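PDB 7MQ5: universal stress protein from Pseudomonas aeruginosa UCBPP-PA14, which is of unknown function but, as a universal stress protein family member with a HUP-type alpha/beta fold, probably takes part in the bacterial response to stress. Local coordinates for residues R151-G156 against L274-I279. Residues are numbered along the deposited sequence; the frame is centred on the assembly and turned at random.
Sequences RSLHAG and LKPDDI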
loop_
_atom_site.group_PDB
_atom_site.type_symbol
_atom_site.label_atom_id
_atom_site.label_comp_id
_atom_site.label_asym_id
_atom_site.label_seq_id
_atom_site.Cartn_x
_atom_site.Cartn_y
_atom_site.Cartn_z
ATOM N N ARG A 151 8.056 16.332 -0.128
ATOM C CA ARG A 151 6.735 17.012 -0.008
ATOM C C ARG A 151 5.685 16.256 -0.833
ATOM O O ARG A 151 4.592 16.003 -0.315
ATOM C CB ARG A 151 6.787 18.480 -0.454
ATOM C CG ARG A 151 7.507 19.408 0.512
ATOM C CD ARG A 151 7.204 20.877 0.250
ATOM N NE ARG A 151 7.437 21.285 -1.133
ATOM C CZ ARG A 151 8.587 21.748 -1.626
ATOM N NH1 ARG A 151 9.659 21.871 -0.860
ATOM N NH2 ARG A 151 8.658 22.087 -2.903
ATOM N N SER A 152 6.033 15.907 -2.072
ATOM C CA SER A 152 5.118 15.187 -2.992
ATOM C C SER A 152 4.772 13.806 -2.424
ATOM O O SER A 152 3.582 13.465 -2.374
ATOM C CB SER A 152 5.735 15.063 -4.362
ATOM O OG SER A 152 4.948 14.236 -5.200
ATOM N N LEU A 153 5.791 13.052 -2.014
ATOM C CA LEU A 153 5.576 11.677 -1.485
ATOM C C LEU A 153 4.703 11.753 -0.223
ATOM O O LEU A 153 3.734 10.990 -0.122
ATOM C CB LEU A 153 6.925 11.017 -1.182
ATOM C CG LEU A 153 6.860 9.550 -0.768
ATOM C CD1 LEU A 153 6.230 8.713 -1.861
ATOM C CD2 LEU A 153 8.243 9.013 -0.431
ATOM N N HIS A 154 5.021 12.661 0.699
ATOM C CA HIS A 154 4.211 12.787 1.937
ATOM C C HIS A 154 2.773 13.181 1.590
ATOM O O HIS A 154 1.848 12.650 2.237
ATOM C CB HIS A 154 4.833 13.794 2.911
ATOM C CG HIS A 154 6.154 13.374 3.444
ATOM N ND1 HIS A 154 7.076 14.279 3.924
ATOM C CD2 HIS A 154 6.741 12.163 3.513
ATOM C CE1 HIS A 154 8.154 13.635 4.314
ATOM N NE2 HIS A 154 7.976 12.340 4.076
ATOM N N ALA A 155 2.586 14.094 0.637
ATOM C CA ALA A 155 1.214 14.499 0.266
ATOM C C ALA A 155 0.454 13.266 -0.238
ATOM O O ALA A 155 -0.734 13.116 0.105
ATOM C CB ALA A 155 1.256 15.596 -0.770
ATOM N N GLY A 156 1.119 12.388 -1.000
ATOM C CA GLY A 156 0.437 11.189 -1.524
ATOM C C GLY A 156 0.125 10.194 -0.418
ATOM O O GLY A 156 -0.973 9.596 -0.405
ATOM N N LEU A 274 3.437 3.083 -1.640
ATOM C CA LEU A 274 3.477 4.148 -2.655
ATOM C C LEU A 274 4.929 4.403 -3.052
ATOM O O LEU A 274 5.825 4.160 -2.238
ATOM C CB LEU A 274 2.846 5.417 -2.078
ATOM C CG LEU A 274 1.432 5.241 -1.540
ATOM C CD1 LEU A 274 0.922 6.540 -0.956
ATOM C CD2 LEU A 274 0.490 4.732 -2.615
ATOM N N LYS A 275 5.128 4.886 -4.267
ATOM C CA LYS A 275 6.479 5.225 -4.757
ATOM C C LYS A 275 6.500 6.671 -5.215
ATOM O O LYS A 275 5.467 7.225 -5.575
ATOM C CB LYS A 275 6.894 4.323 -5.917
ATOM C CG LYS A 275 6.897 2.832 -5.612
ATOM C CD LYS A 275 7.497 2.028 -6.734
ATOM C CE LYS A 275 7.573 0.537 -6.460
ATOM N NZ LYS A 275 6.274 -0.167 -6.614
ATOM N N PRO A 276 7.689 7.312 -5.211
ATOM C CA PRO A 276 7.814 8.669 -5.731
ATOM C C PRO A 276 7.368 8.734 -7.195
ATOM O O PRO A 276 7.571 7.789 -7.934
ATOM C CB PRO A 276 9.315 8.967 -5.622
ATOM C CG PRO A 276 9.798 8.058 -4.525
ATOM C CD PRO A 276 8.957 6.809 -4.668
ATOM N N ASP A 277 6.817 9.876 -7.594
ATOM C CA ASP A 277 6.333 10.060 -8.987
ATOM C C ASP A 277 7.423 9.748 -10.025
ATOM O O ASP A 277 7.088 9.124 -11.042
ATOM C CB ASP A 277 5.805 11.478 -9.212
ATOM C CG ASP A 277 4.536 11.810 -8.448
ATOM O OD1 ASP A 277 3.876 10.874 -7.967
ATOM O OD2 ASP A 277 4.204 13.008 -8.370
ATOM N N ASP A 278 8.666 10.184 -9.781
ATOM C CA ASP A 278 9.792 9.970 -10.737
ATOM C C ASP A 278 10.103 8.472 -10.878
ATOM O O ASP A 278 10.513 8.047 -11.978
ATOM C CB ASP A 278 11.056 10.718 -10.297
ATOM C CG ASP A 278 10.986 12.237 -10.376
ATOM O OD1 ASP A 278 9.999 12.765 -10.936
ATOM O OD2 ASP A 278 11.934 12.887 -9.884
ATOM N N ILE A 279 9.963 7.723 -9.786
ATOM C CA ILE A 279 10.212 6.255 -9.783
ATOM C C ILE A 279 9.063 5.561 -10.530
ATOM O O ILE A 279 9.327 4.683 -11.364
ATOM C CB ILE A 279 10.377 5.742 -8.337
ATOM C CG1 ILE A 279 11.588 6.355 -7.622
ATOM C CG2 ILE A 279 10.429 4.226 -8.313
ATOM C CD1 ILE A 279 12.901 5.980 -8.233
HETATM O O HOH W 1 6.130 11.727 -5.481
#
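Leu153 and Pro276 mark the closest approach of the two backbones, their CA atoms 5.7 Å apart. In this tandem alpha/beta fold of the universal stress protein family, the early turns of helix 148-167, which follows strand 136-141, run past the point where strand 270-274 ends and the chain turns into the C-terminal helix 277-287. Further along helix 148-167 the gap widens, and Gly156 CA is 7.8 Å from Leu274 CA. Pro276 is the N-cap of that last helix, and it is at this junction that helix 148-167 comes in.

Leu153 fills the middle of the contact. Its CG stands anti to the backbone N (chi1 -174°), which carries the isobutyl group out toward the junction; CD1 lies against the peptide link between Lys275 and Pro276, 3.9 Å from Pro276 N, and approaches Pro276 CD at 4.4 Å. The touch is mostly methyl on backbone. Lys275 itself turns away from helix 148-167, and its NZ donates to the carbonyls of Leu116 and Ala119.

One helical turn on from Ser152, Gly156 offers backbone alone: Leu274, the buried last residue of its strand, sets CD1 3.6 Å from Gly156 O. That carbonyl also accepts a hydrogen bond from His160 ND1, while Leu274 packs further on Ile157 and His160 of the same helix.

Toward the solvent side, polar groups take over. Ser152 is modelled in two conformers; in this one OG, anti to its own N (chi1 173°), points across at the start of helix 277-287. There it meets a water 2.8 Å from Ser152 OG, a bridge that depends on this conformer. On its other side the water accepts a hydrogen bond from Asp277 N at 2.9 Å.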